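Local coordinates for flagellar biosynthesis protein flhA (PDB 3MIX) that takes part, as the cytosolic domain of a membrane protein, in the export of flagellar building blocks by the type III secretion system, at residues P101-L106 with K115-L120. Residues are numbered along the deposited sequence; the frame is centred on the assembly and turned at random.
Sequences PNEYRL and KGELLL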
loop_
_atom_site.group_PDB
_atom_site.type_symbol
_atom_site.label_atom_id
_atom_site.label_comp_id
_atom_site.label_asym_id
_atom_site.label_seq_id
_atom_site.Cartn_x
_atom_site.Cartn_y
_atom_site.Cartn_z
ATOM N N PRO A 101 -21.935 12.138 -17.320
ATOM C CA PRO A 101 -21.881 11.098 -18.346
ATOM C C PRO A 101 -20.522 10.402 -18.444
ATOM O O PRO A 101 -20.457 9.175 -18.389
ATOM C CB PRO A 101 -22.183 11.867 -19.647
ATOM C CG PRO A 101 -22.520 13.300 -19.229
ATOM C CD PRO A 101 -22.773 13.269 -17.761
ATOM N N ASN A 102 -19.455 11.191 -18.564
ATOM C CA ASN A 102 -18.106 10.677 -18.765
ATOM C C ASN A 102 -17.342 10.364 -17.468
ATOM O O ASN A 102 -16.177 9.985 -17.515
ATOM C CB ASN A 102 -17.293 11.664 -19.608
ATOM C CG ASN A 102 -17.777 11.754 -21.048
ATOM O OD1 ASN A 102 -18.079 10.743 -21.687
ATOM N ND2 ASN A 102 -17.831 12.970 -21.569
ATOM N N GLU A 103 -17.995 10.517 -16.324
ATOM C CA GLU A 103 -17.308 10.429 -15.035
ATOM C C GLU A 103 -17.205 9.011 -14.475
ATOM O O GLU A 103 -18.176 8.253 -14.502
ATOM C CB GLU A 103 -17.992 11.321 -13.999
ATOM C CG GLU A 103 -17.023 12.041 -13.090
ATOM C CD GLU A 103 -16.545 13.362 -13.683
ATOM O OE1 GLU A 103 -15.755 13.336 -14.658
ATOM O OE2 GLU A 103 -16.960 14.427 -13.168
ATOM N N TYR A 104 -16.025 8.666 -13.968
ATOM C CA TYR A 104 -15.885 7.469 -13.157
ATOM C C TYR A 104 -15.350 7.809 -11.778
ATOM O O TYR A 104 -14.705 8.844 -11.582
ATOM C CB TYR A 104 -15.014 6.407 -13.838
ATOM C CG TYR A 104 -13.550 6.765 -13.937
ATOM C CD1 TYR A 104 -12.679 6.519 -12.869
ATOM C CD2 TYR A 104 -13.028 7.332 -15.100
ATOM C CE1 TYR A 104 -11.331 6.843 -12.953
ATOM C CE2 TYR A 104 -11.681 7.659 -15.198
ATOM C CZ TYR A 104 -10.835 7.406 -14.116
ATOM O OH TYR A 104 -9.503 7.721 -14.194
ATOM N N ARG A 105 -15.606 6.907 -10.841
ATOM C CA ARG A 105 -15.221 7.063 -9.451
ATOM C C ARG A 105 -14.785 5.708 -8.866
ATOM O O ARG A 105 -15.398 4.680 -9.153
ATOM C CB ARG A 105 -16.423 7.598 -8.692
ATOM C CG ARG A 105 -16.128 8.216 -7.363
ATOM C CD ARG A 105 -17.426 8.716 -6.750
ATOM N NE ARG A 105 -17.348 8.785 -5.291
ATOM C CZ ARG A 105 -18.394 8.648 -4.475
ATOM N NH1 ARG A 105 -19.608 8.406 -4.970
ATOM N NH2 ARG A 105 -18.222 8.735 -3.156
ATOM N N LEU A 106 -13.716 5.704 -8.070
ATOM C CA LEU A 106 -13.245 4.488 -7.394
ATOM C C LEU A 106 -13.290 4.634 -5.882
ATOM O O LEU A 106 -12.807 5.618 -5.325
ATOM C CB LEU A 106 -11.824 4.105 -7.830
ATOM C CG LEU A 106 -11.323 2.738 -7.311
ATOM C CD1 LEU A 106 -11.956 1.557 -8.080
ATOM C CD2 LEU A 106 -9.821 2.655 -7.364
ATOM N N LYS A 115 -11.313 9.830 -8.723
ATOM C CA LYS A 115 -12.339 10.094 -9.721
ATOM C C LYS A 115 -11.689 10.594 -10.991
ATOM O O LYS A 115 -10.548 11.071 -10.975
ATOM C CB LYS A 115 -13.431 11.044 -9.203
ATOM C CG LYS A 115 -12.978 12.434 -8.780
ATOM C CD LYS A 115 -14.165 13.211 -8.207
ATOM C CE LYS A 115 -13.719 14.448 -7.440
ATOM N NZ LYS A 115 -14.719 14.853 -6.417
ATOM N N GLY A 116 -12.406 10.451 -12.099
ATOM C CA GLY A 116 -11.881 10.839 -13.394
ATOM C C GLY A 116 -12.959 10.907 -14.450
ATOM O O GLY A 116 -14.148 10.753 -14.156
ATOM N N GLU A 117 -12.521 11.136 -15.682
ATOM C CA GLU A 117 -13.407 11.295 -16.826
ATOM C C GLU A 117 -12.788 10.636 -18.053
ATOM O O GLU A 117 -11.581 10.723 -18.277
ATOM C CB GLU A 117 -13.702 12.781 -17.089
ATOM C CG GLU A 117 -12.480 13.664 -17.433
ATOM C CD GLU A 117 -11.436 13.751 -16.312
ATOM O OE1 GLU A 117 -11.818 13.711 -15.117
ATOM O OE2 GLU A 117 -10.227 13.865 -16.625
ATOM N N LEU A 118 -13.619 9.961 -18.834
ATOM C CA LEU A 118 -13.149 9.313 -20.048
ATOM C C LEU A 118 -13.970 9.708 -21.269
ATOM O O LEU A 118 -15.186 9.891 -21.192
ATOM C CB LEU A 118 -13.145 7.792 -19.886
ATOM C CG LEU A 118 -12.186 7.142 -18.879
ATOM C CD1 LEU A 118 -12.524 5.663 -18.742
ATOM C CD2 LEU A 118 -10.713 7.329 -19.255
ATOM N N LEU A 119 -13.279 9.852 -22.392
ATOM C CA LEU A 119 -13.913 10.071 -23.683
ATOM C C LEU A 119 -13.604 8.842 -24.532
ATOM O O LEU A 119 -12.530 8.738 -25.129
ATOM C CB LEU A 119 -13.376 11.350 -24.327
ATOM C CG LEU A 119 -13.680 12.677 -23.617
ATOM C CD1 LEU A 119 -12.768 13.787 -24.127
ATOM C CD2 LEU A 119 -15.145 13.074 -23.776
ATOM N N LEU A 120 -14.555 7.908 -24.562
ATOM C CA LEU A 120 -14.343 6.557 -25.099
ATOM C C LEU A 120 -13.899 6.544 -26.557
ATOM O O LEU A 120 -13.123 5.677 -26.969
ATOM C CB LEU A 120 -15.606 5.702 -24.946
ATOM C CG LEU A 120 -16.553 5.921 -23.761
ATOM C CD1 LEU A 120 -17.663 6.916 -24.153
ATOM C CD2 LEU A 120 -17.146 4.600 -23.319
#
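One face of the Tyr-104 ring lies on Gly-116, whose CA stands 3.8 Å from the ring centroid in a CH-pi contact. Leu-118 CG approaches the ring obliquely, 3.8 Å from Tyr-104 CE2; leucine suits this buried site between the ring and helix 170-189. The ring reaches over the neighbouring strand because chi1 of 69° sets CG between the backbone N and the carbonyl carbon. Glycine suits its place, since a CB there would run into the ring. Tyr-104 OH hydrogen-bonds His-177 of helix 170-189, so the hydroxyl is satisfied on this buried face. With an alanine at Tyr-104, the Gly-116 backbone would probably lose its aromatic cover and His-177 this hydrogen-bond partner. Tyr-104 and Gly-116 form an antiparallel hydrogen-bonded pair: the N-H of Tyr-104 donates to Gly-116 O at 2.8 Å, from above the carbonyl plane, and the N-H of Gly-116 donates to Tyr-104 O. Leu-118 N continues the pairing to Asn-102 O at 2.9 Å, beyond the regular strands. On the other face Glu-103 and Glu-117 lie side by side, their OE1 atoms 4.0 Å apart; Glu-117 is exposed and Glu-103 partly so, which probably eases the repulsion. Arg-105, whose CG packs near Lys-115 CB, is salt-bridged to Glu-112. The whole is an antiparallel beta hairpin of strands 103-108 and 111-117, at one margin of a mixed four-stranded sheet, with an aromatic residue cross-strand from glycine.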